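Local atomic coordinates of methyltransferase FkbM (Methylobacillus flagellatus KT, PDB entry 2PY6), a protein that probably transfers methyl groups, as a member of the FkbM family of methyltransferases with a Rossmann-like domain. Residues 185-193 / 203-211; 336-347 / 363-371. One frame throughout, in Å; residues are numbered along the deposited sequence.

Interaction 1 (185-193 / 203-211)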
loop_
_atom_site.group_PDB
_atom_site.type_symbol
_atom_site.label_atom_id
_atom_site.label_comp_id
_atom_site.label_asym_id
_atom_site.label_seq_id
_atom_site.Cartn_x
_atom_site.Cartn_y
_atom_site.Cartn_z
ATOM N N TYR A 185 8.388 -34.030 -20.319
ATOM C CA TYR A 185 8.459 -32.704 -19.703
ATOM C C TYR A 185 9.521 -32.609 -18.555
ATOM O O TYR A 185 10.166 -31.577 -18.330
ATOM C CB TYR A 185 7.023 -32.274 -19.278
ATOM C CG TYR A 185 6.906 -30.862 -18.736
ATOM C CD1 TYR A 185 7.678 -29.816 -19.248
ATOM C CD2 TYR A 185 5.963 -30.553 -17.778
ATOM C CE1 TYR A 185 7.549 -28.507 -18.769
ATOM C CE2 TYR A 185 5.829 -29.247 -17.299
ATOM C CZ TYR A 185 6.632 -28.229 -17.806
ATOM O OH TYR A 185 6.484 -26.937 -17.354
ATOM N N SER A 186 9.706 -33.712 -17.846
ATOM C CA SER A 186 10.746 -33.823 -16.852
ATOM C C SER A 186 12.102 -33.742 -17.519
ATOM O O SER A 186 13.019 -33.094 -17.004
ATOM C CB SER A 186 10.634 -35.150 -16.121
ATOM O OG SER A 186 9.587 -35.097 -15.195
ATOM N N VAL A 187 12.249 -34.414 -18.659
ATOM C CA VAL A 187 13.504 -34.369 -19.410
ATOM C C VAL A 187 13.732 -32.926 -19.878
ATOM O O VAL A 187 14.800 -32.353 -19.688
ATOM C CB VAL A 187 13.507 -35.344 -20.604
ATOM C CG1 VAL A 187 14.747 -35.144 -21.444
ATOM C CG2 VAL A 187 13.419 -36.786 -20.114
ATOM N N GLN A 188 12.729 -32.308 -20.466
ATOM C CA GLN A 188 12.914 -30.920 -20.892
ATOM C C GLN A 188 13.308 -30.034 -19.687
ATOM O O GLN A 188 14.204 -29.172 -19.774
ATOM C CB GLN A 188 11.669 -30.391 -21.582
ATOM C CG GLN A 188 11.950 -29.124 -22.452
ATOM C CD GLN A 188 10.674 -28.411 -22.854
ATOM O OE1 GLN A 188 9.661 -28.436 -22.121
ATOM N NE2 GLN A 188 10.703 -27.776 -24.024
ATOM N N THR A 189 12.646 -30.252 -18.560
ATOM C CA THR A 189 12.944 -29.496 -17.349
ATOM C C THR A 189 14.383 -29.726 -16.917
ATOM O O THR A 189 15.098 -28.752 -16.614
ATOM C CB THR A 189 11.971 -29.860 -16.244
ATOM O OG1 THR A 189 10.640 -29.504 -16.656
ATOM C CG2 THR A 189 12.333 -29.162 -14.946
ATOM N N LEU A 190 14.824 -30.992 -16.882
ATOM C CA LEU A 190 16.202 -31.276 -16.490
ATOM C C LEU A 190 17.180 -30.487 -17.329
ATOM O O LEU A 190 18.042 -29.794 -16.809
ATOM C CB LEU A 190 16.549 -32.766 -16.612
ATOM C CG LEU A 190 18.015 -33.135 -16.291
ATOM C CD1 LEU A 190 18.329 -32.802 -14.811
ATOM C CD2 LEU A 190 18.364 -34.573 -16.599
ATOM N N TYR A 191 17.065 -30.630 -18.656
ATOM C CA TYR A 191 17.968 -29.945 -19.565
ATOM C C TYR A 191 17.904 -28.424 -19.476
ATOM O O TYR A 191 18.938 -27.767 -19.551
ATOM C CB TYR A 191 17.804 -30.431 -20.990
ATOM C CG TYR A 191 18.340 -31.843 -21.228
ATOM C CD1 TYR A 191 19.656 -32.176 -20.940
ATOM C CD2 TYR A 191 17.543 -32.817 -21.796
ATOM C CE1 TYR A 191 20.143 -33.451 -21.166
ATOM C CE2 TYR A 191 18.017 -34.088 -22.024
ATOM C CZ TYR A 191 19.314 -34.406 -21.723
ATOM O OH TYR A 191 19.790 -35.687 -21.969
ATOM N N ALA A 192 16.716 -27.875 -19.210
ATOM C CA ALA A 192 16.532 -26.423 -19.040
ATOM C C ALA A 192 17.306 -25.920 -17.795
ATOM O O ALA A 192 18.015 -24.914 -17.837
ATOM C CB ALA A 192 15.030 -26.091 -18.959
ATOM N N VAL A 193 17.222 -26.658 -16.692
ATOM C CA VAL A 193 17.959 -26.267 -15.474
ATOM C C VAL A 193 19.485 -26.321 -15.653
ATOM O O VAL A 193 20.203 -25.442 -15.210
ATOM C CB VAL A 193 17.538 -27.158 -14.295
ATOM C CG1 VAL A 193 18.469 -26.954 -13.049
ATOM C CG2 VAL A 193 16.070 -26.903 -13.969
ATOM N N GLU A 203 16.216 -17.387 -19.095
ATOM C CA GLU A 203 15.124 -17.783 -19.992
ATOM C C GLU A 203 14.985 -19.312 -20.077
ATOM O O GLU A 203 13.901 -19.802 -20.411
ATOM C CB GLU A 203 15.267 -17.165 -21.388
ATOM C CG GLU A 203 15.010 -15.655 -21.476
ATOM C CD GLU A 203 13.585 -15.245 -21.065
ATOM O OE1 GLU A 203 12.597 -15.926 -21.426
ATOM O OE2 GLU A 203 13.454 -14.217 -20.389
ATOM N N TYR A 204 16.058 -20.061 -19.791
ATOM C CA TYR A 204 15.946 -21.530 -19.753
ATOM C C TYR A 204 14.913 -22.018 -18.719
ATOM O O TYR A 204 14.108 -22.881 -19.054
ATOM C CB TYR A 204 17.298 -22.219 -19.566
ATOM C CG TYR A 204 18.051 -22.304 -20.839
ATOM C CD1 TYR A 204 17.684 -23.227 -21.800
ATOM C CD2 TYR A 204 19.135 -21.462 -21.100
ATOM C CE1 TYR A 204 18.343 -23.263 -23.019
ATOM C CE2 TYR A 204 19.827 -21.512 -22.303
ATOM C CZ TYR A 204 19.434 -22.422 -23.251
ATOM O OH TYR A 204 20.101 -22.491 -24.448
ATOM N N TYR A 205 14.932 -21.469 -17.503
ATOM C CA TYR A 205 13.909 -21.763 -16.483
ATOM C C TYR A 205 12.535 -21.365 -16.963
ATOM O O TYR A 205 11.575 -22.080 -16.734
ATOM C CB TYR A 205 14.077 -20.931 -15.175
ATOM C CG TYR A 205 15.186 -21.393 -14.302
ATOM C CD1 TYR A 205 15.173 -22.688 -13.795
ATOM C CD2 TYR A 205 16.230 -20.546 -13.930
ATOM C CE1 TYR A 205 16.182 -23.162 -12.957
ATOM C CE2 TYR A 205 17.240 -21.007 -13.079
ATOM C CZ TYR A 205 17.210 -22.334 -12.597
ATOM O OH TYR A 205 18.203 -22.863 -11.764
ATOM N N HIS A 206 12.449 -20.187 -17.584
ATOM C CA HIS A 206 11.173 -19.661 -18.000
ATOM C C HIS A 206 10.414 -20.539 -18.985
ATOM O O HIS A 206 9.196 -20.554 -18.947
ATOM C CB HIS A 206 11.278 -18.213 -18.502
ATOM C CG HIS A 206 11.913 -17.277 -17.533
ATOM N ND1 HIS A 206 11.665 -17.327 -16.178
ATOM C CD2 HIS A 206 12.729 -16.213 -17.724
ATOM C CE1 HIS A 206 12.332 -16.361 -15.575
ATOM N NE2 HIS A 206 12.982 -15.668 -16.493
ATOM N N GLU A 207 11.127 -21.300 -19.813
ATOM C CA GLU A 207 10.500 -22.174 -20.797
ATOM C C GLU A 207 9.769 -23.340 -20.161
ATOM O O GLU A 207 8.845 -23.884 -20.747
ATOM C CB GLU A 207 11.560 -22.773 -21.766
ATOM C CG GLU A 207 12.207 -21.825 -22.724
ATOM C CD GLU A 207 11.333 -21.307 -23.867
ATOM O OE1 GLU A 207 10.126 -21.615 -24.018
ATOM O OE2 GLU A 207 11.891 -20.523 -24.626
ATOM N N VAL A 208 10.192 -23.737 -18.974
ATOM C CA VAL A 208 9.624 -24.913 -18.310
ATOM C C VAL A 208 8.922 -24.670 -16.952
ATOM O O VAL A 208 8.202 -25.526 -16.481
ATOM C CB VAL A 208 10.731 -25.988 -18.080
ATOM C CG1 VAL A 208 11.335 -26.430 -19.408
ATOM C CG2 VAL A 208 11.844 -25.485 -17.109
ATOM N N GLU A 209 9.172 -23.529 -16.331
ATOM C CA GLU A 209 8.674 -23.247 -15.003
ATOM C C GLU A 209 7.150 -23.372 -14.833
ATOM O O GLU A 209 6.373 -23.097 -15.731
ATOM C CB GLU A 209 9.089 -21.840 -14.559
ATOM C CG GLU A 209 8.198 -20.713 -15.103
ATOM C CD GLU A 209 8.623 -19.314 -14.671
ATOM O OE1 GLU A 209 9.524 -18.789 -15.283
ATOM O OE2 GLU A 209 8.023 -18.727 -13.750
ATOM N N ARG A 210 6.764 -23.756 -13.625
ATOM C CA ARG A 210 5.383 -23.840 -13.208
ATOM C C ARG A 210 5.261 -22.884 -12.045
ATOM O O ARG A 210 6.286 -22.442 -11.511
ATOM C CB ARG A 210 5.050 -25.286 -12.863
ATOM C CG ARG A 210 5.308 -26.187 -14.101
ATOM C CD ARG A 210 4.332 -27.289 -14.352
ATOM N NE ARG A 210 2.977 -26.868 -14.021
ATOM C CZ ARG A 210 2.221 -27.409 -13.086
ATOM N NH1 ARG A 210 2.561 -28.550 -12.477
ATOM N NH2 ARG A 210 1.049 -26.868 -12.817
ATOM N N PRO A 211 4.030 -22.468 -11.698
ATOM C CA PRO A 211 3.902 -21.564 -10.563
ATOM C C PRO A 211 4.339 -22.163 -9.218
ATOM O O PRO A 211 4.294 -23.401 -9.006
ATOM C CB PRO A 211 2.390 -21.279 -10.510
ATOM C CG PRO A 211 1.887 -21.595 -11.858
ATOM C CD PRO A 211 2.724 -22.761 -12.298
HETATM O O HOH W 1 9.306 -27.748 -14.899
#

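Interaction 2 (336-347 / 363-371)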
loop_
_atom_site.group_PDB
_atom_site.type_symbol
_atom_site.label_atom_id
_atom_site.label_comp_id
_atom_site.label_asym_id
_atom_site.label_seq_id
_atom_site.Cartn_x
_atom_site.Cartn_y
_atom_site.Cartn_z
ATOM N N PRO A 336 4.388 -43.747 6.312
ATOM C CA PRO A 336 3.890 -42.611 5.553
ATOM C C PRO A 336 3.508 -42.992 4.127
ATOM O O PRO A 336 3.926 -44.028 3.601
ATOM C CB PRO A 336 5.072 -41.626 5.558
ATOM C CG PRO A 336 6.270 -42.468 5.616
ATOM C CD PRO A 336 5.866 -43.775 6.335
ATOM N N THR A 337 2.667 -42.157 3.549
ATOM C CA THR A 337 2.232 -42.266 2.171
ATOM C C THR A 337 2.893 -41.177 1.311
ATOM O O THR A 337 2.881 -41.285 0.099
ATOM C CB THR A 337 0.682 -42.100 2.083
ATOM O OG1 THR A 337 0.295 -40.798 2.550
ATOM C CG2 THR A 337 -0.048 -43.174 2.923
ATOM N N PHE A 338 3.484 -40.157 1.949
ATOM C CA PHE A 338 4.088 -39.032 1.257
ATOM C C PHE A 338 5.162 -38.378 2.106
ATOM O O PHE A 338 4.949 -38.119 3.297
ATOM C CB PHE A 338 2.979 -38.009 0.928
ATOM C CG PHE A 338 3.446 -36.787 0.190
ATOM C CD1 PHE A 338 4.223 -36.897 -0.969
ATOM C CD2 PHE A 338 3.020 -35.532 0.576
ATOM C CE1 PHE A 338 4.634 -35.798 -1.661
ATOM C CE2 PHE A 338 3.433 -34.403 -0.120
ATOM C CZ PHE A 338 4.239 -34.531 -1.245
ATOM N N ILE A 339 6.333 -38.164 1.506
ATOM C CA ILE A 339 7.403 -37.395 2.141
ATOM C C ILE A 339 7.759 -36.174 1.252
ATOM O O ILE A 339 8.200 -36.306 0.093
ATOM C CB ILE A 339 8.673 -38.232 2.493
ATOM C CG1 ILE A 339 8.317 -39.401 3.416
ATOM C CG2 ILE A 339 9.751 -37.336 3.202
ATOM C CD1 ILE A 339 9.374 -40.455 3.514
ATOM N N LYS A 340 7.483 -34.996 1.803
ATOM C CA LYS A 340 7.856 -33.725 1.213
ATOM C C LYS A 340 9.135 -33.343 1.938
ATOM O O LYS A 340 9.203 -33.497 3.179
ATOM C CB LYS A 340 6.766 -32.676 1.436
ATOM C CG LYS A 340 7.230 -31.185 1.136
ATOM C CD LYS A 340 7.807 -30.542 2.405
ATOM C CE LYS A 340 8.217 -29.181 2.257
ATOM N NZ LYS A 340 8.134 -28.548 3.570
HETATM N N MSE A 341 10.136 -32.865 1.201
HETATM C CA MSE A 341 11.418 -32.505 1.786
HETATM C C MSE A 341 11.999 -31.246 1.154
HETATM O O MSE A 341 12.225 -31.188 -0.075
HETATM C CB MSE A 341 12.421 -33.638 1.637
HETATM C CG MSE A 341 13.703 -33.434 2.446
HETATM SE SE MSE A 341 14.993 -34.825 2.306
HETATM C CE MSE A 341 14.169 -36.062 3.330
ATOM N N ASP A 342 12.234 -30.247 2.010
ATOM C CA ASP A 342 12.921 -29.030 1.638
ATOM C C ASP A 342 13.622 -28.516 2.894
ATOM O O ASP A 342 13.019 -27.775 3.666
ATOM C CB ASP A 342 11.959 -27.974 1.135
ATOM C CG ASP A 342 12.667 -26.705 0.669
ATOM O OD1 ASP A 342 13.915 -26.670 0.516
ATOM O OD2 ASP A 342 11.950 -25.728 0.463
ATOM N N ILE A 343 14.893 -28.885 3.069
ATOM C CA ILE A 343 15.642 -28.518 4.288
ATOM C C ILE A 343 16.946 -27.791 4.038
ATOM O O ILE A 343 17.493 -27.844 2.944
ATOM C CB ILE A 343 15.841 -29.786 5.200
ATOM C CG1 ILE A 343 16.695 -30.860 4.524
ATOM C CG2 ILE A 343 14.456 -30.379 5.523
ATOM C CD1 ILE A 343 17.200 -31.968 5.463
ATOM N N GLU A 344 17.428 -27.072 5.050
ATOM C CA GLU A 344 18.727 -26.351 4.919
ATOM C C GLU A 344 19.951 -27.311 4.970
ATOM O O GLU A 344 20.962 -27.118 4.264
ATOM C CB GLU A 344 18.866 -25.234 5.983
ATOM N N GLY A 345 19.816 -28.365 5.771
ATOM C CA GLY A 345 20.856 -29.363 5.966
ATOM C C GLY A 345 20.922 -30.364 4.830
ATOM O O GLY A 345 20.285 -30.183 3.814
ATOM N N SER A 346 21.719 -31.408 5.009
ATOM C CA SER A 346 21.932 -32.405 3.989
ATOM C C SER A 346 20.671 -33.204 3.735
ATOM O O SER A 346 20.151 -33.848 4.647
ATOM C CB SER A 346 23.049 -33.359 4.426
ATOM O OG SER A 346 23.134 -34.459 3.538
ATOM N N GLU A 347 20.153 -33.124 2.516
ATOM C CA GLU A 347 18.964 -33.924 2.138
ATOM C C GLU A 347 19.323 -35.372 1.935
ATOM O O GLU A 347 18.466 -36.228 2.048
ATOM C CB GLU A 347 18.207 -33.309 0.952
ATOM C CG GLU A 347 17.411 -32.057 1.404
ATOM C CD GLU A 347 16.523 -31.487 0.380
ATOM O OE1 GLU A 347 16.603 -31.949 -0.760
ATOM O OE2 GLU A 347 15.750 -30.561 0.714
ATOM N N PRO A 363 6.619 -44.586 -0.173
ATOM C CA PRO A 363 5.721 -43.459 -0.212
ATOM C C PRO A 363 6.057 -42.564 -1.420
ATOM O O PRO A 363 7.176 -42.636 -1.972
ATOM C CB PRO A 363 6.031 -42.736 1.078
ATOM C CG PRO A 363 7.396 -43.099 1.410
ATOM C CD PRO A 363 7.669 -44.434 0.831
ATOM N N LYS A 364 5.093 -41.753 -1.832
ATOM C CA LYS A 364 5.352 -40.735 -2.820
ATOM C C LYS A 364 6.366 -39.796 -2.187
ATOM O O LYS A 364 6.387 -39.626 -0.955
ATOM C CB LYS A 364 4.083 -39.947 -3.158
ATOM C CG LYS A 364 2.970 -40.706 -3.804
ATOM C CD LYS A 364 1.731 -39.822 -4.073
ATOM C CE LYS A 364 1.010 -39.342 -2.829
ATOM N NZ LYS A 364 0.381 -40.458 -2.145
ATOM N N LEU A 365 7.237 -39.210 -3.001
ATOM C CA LEU A 365 8.219 -38.264 -2.492
ATOM C C LEU A 365 8.242 -37.022 -3.356
ATOM O O LEU A 365 8.153 -37.097 -4.605
ATOM C CB LEU A 365 9.652 -38.855 -2.501
ATOM C CG LEU A 365 9.923 -40.245 -1.907
ATOM C CD1 LEU A 365 11.336 -40.701 -2.222
ATOM C CD2 LEU A 365 9.698 -40.262 -0.400
ATOM N N ALA A 366 8.410 -35.890 -2.688
ATOM C CA ALA A 366 8.638 -34.593 -3.350
ATOM C C ALA A 366 9.880 -34.052 -2.675
ATOM O O ALA A 366 9.818 -33.601 -1.513
ATOM C CB ALA A 366 7.480 -33.681 -3.201
ATOM N N ILE A 367 11.017 -34.106 -3.385
ATOM C CA ILE A 367 12.325 -33.773 -2.785
ATOM C C ILE A 367 12.924 -32.549 -3.468
ATOM O O ILE A 367 13.207 -32.594 -4.677
ATOM C CB ILE A 367 13.295 -34.979 -2.878
ATOM C CG1 ILE A 367 12.650 -36.294 -2.394
ATOM C CG2 ILE A 367 14.562 -34.730 -2.055
ATOM C CD1 ILE A 367 12.206 -36.324 -0.903
ATOM N N SER A 368 13.085 -31.451 -2.731
ATOM C CA SER A 368 13.595 -30.218 -3.334
ATOM C C SER A 368 15.009 -30.526 -3.817
ATOM O O SER A 368 15.780 -31.179 -3.109
ATOM C CB SER A 368 13.554 -29.057 -2.361
ATOM O OG SER A 368 14.494 -29.257 -1.371
ATOM N N ALA A 369 15.324 -30.121 -5.043
ATOM C CA ALA A 369 16.557 -30.559 -5.711
ATOM C C ALA A 369 17.513 -29.477 -6.127
ATOM O O ALA A 369 18.414 -29.750 -6.899
ATOM C CB ALA A 369 16.152 -31.340 -6.946
ATOM N N TYR A 370 17.348 -28.276 -5.593
ATOM C CA TYR A 370 18.124 -27.115 -6.009
ATOM C C TYR A 370 19.175 -26.615 -5.025
ATOM O O TYR A 370 19.744 -25.562 -5.275
ATOM C CB TYR A 370 17.155 -25.962 -6.288
ATOM C CG TYR A 370 16.526 -25.381 -5.027
ATOM C CD1 TYR A 370 15.398 -25.944 -4.470
ATOM C CD2 TYR A 370 17.103 -24.278 -4.377
ATOM C CE1 TYR A 370 14.822 -25.407 -3.302
ATOM C CE2 TYR A 370 16.561 -23.761 -3.216
ATOM C CZ TYR A 370 15.416 -24.315 -2.686
ATOM O OH TYR A 370 14.877 -23.773 -1.531
ATOM N N HIS A 371 19.430 -27.326 -3.921
ATOM C CA HIS A 371 20.350 -26.822 -2.869
ATOM C C HIS A 371 21.828 -26.997 -3.189
ATOM O O HIS A 371 22.656 -26.181 -2.771
ATOM C CB HIS A 371 20.014 -27.434 -1.483
ATOM C CG HIS A 371 18.601 -27.170 -1.043
ATOM N ND1 HIS A 371 18.215 -25.986 -0.453
ATOM C CD2 HIS A 371 17.471 -27.901 -1.184
ATOM C CE1 HIS A 371 16.915 -26.016 -0.222
ATOM N NE2 HIS A 371 16.439 -27.167 -0.657
HETATM O O HOH W 2 1.405 -42.976 -1.652
#

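Interaction 1 (185-193 / 203-211)
V208 drops its branched side chain as a knob into a hole formed by Y185, Q188, T189 and A192 of helix 185-193. With chi1 at -60°, its two methyl groups straddle A192 CB, and V208 CG2 lies 3.7 Å from that atom. Alanine suits the spot because it lets the helices come close: their axes approach to 8.5 Å, running nearly antiparallel at 166°. Toward the start of helix 203-208, Y204 CB rests 3.3 Å from A192 O, and V193 CG2 reaches Y205 CE1 at 3.9 Å, meeting that ring obliquely. Y205 in turn stacks on H396.

The polar contacts gather on V208 O. The Y185 side chain, its CG anti to the backbone N (chi1 -175°), carries the hydroxyl across the gap, where Y185 OH donates to V208 O, though the modelled separation of 2.4 Å is too short to be taken literally. One water donates both to V208 O (2.9 Å) and to T189 OG1 (2.8 Å). T189 OG1 itself donates to Y185 O, which also accepts T189 N from the opposite face of its plane. At the tyrosine edge lies R210 CD, 3.8 Å from Y185 CE2. The guanidinium continues to E209 O and H206 O of the second subunit.

Two nearly antiparallel helices joined by a short connection form a helical hairpin, here with one knob-into-hole contact and bordering a subunit interface.

Interaction 2 (336-347 / 363-371)
T337 O is gripped by K364 N at 3.0 Å, 44° above the carbonyl plane, by a water at 2.8 Å and, weakly, by K364 NZ. The lysine, bent at its last two torsions, curls back so that the same water also bonds to NZ, while its charge is paired with E228.

From here strands 338-341 and 364-368 run in parallel, as the two strands of a beta-alpha-beta crossover through helices 347-352 and 355-361. I339 N bonds K364 O, A366 N bonds I339 O at 2.8 Å, M341 N bonds A366 O, and S368 N bonds M341 O.

On the sheet face bearing F338 and A366, the phenyl ring turns toward its neighbour, with CG anti to the backbone N (chi1 -179°), and CE1 lies 3.9 Å from A366 CB; the small alanine accommodates the ring. On the other face, I339 and L365 lie side by side, and I367 CD1 packs on CB of M341, present as selenomethionine; M341, L365 and I367 are apolar, as suits their cover by helices 347-352 and 375-386.

Past the strands, H371 NE2 bonds weakly to D342 OD1 at 2.8 Å and shares a second hydrogen bond with S368 OG, in which either may donate; both oxygens lie at the ring edge. I343 O sits over the ring centre. E347 OE2 accepts I343 N through its anti lone pair.

The chemistry thus implies two roles: backbone bonds and hydrocarbon hold the strands, while carboxylates, serine and imidazole probably tie the segments beyond them together.

Interactions 1 and 2 follow one another along the chain, with centres 20 Å apart and nearest atoms about 6 Å apart, so they do not touch. The seven-stranded sheet relates them: its order, 3-2-1-4-5-7-6 with 404-408 antiparallel, is that of the class I methyltransferase fold, in which 338-341 and 364-368 of interaction 2 are the fourth and fifth strands. Interaction 1 is a helical pair against the edge strand 392-396, which packs on T189 and whose H396 hydrogen-bonds R210 through the backbone; it also reaches the second subunit. An unidentified ligand about 3 Å from the I343 side chain, probably from the crystallisation liquor, may mark a pocket beside interaction 2, though no active site is established.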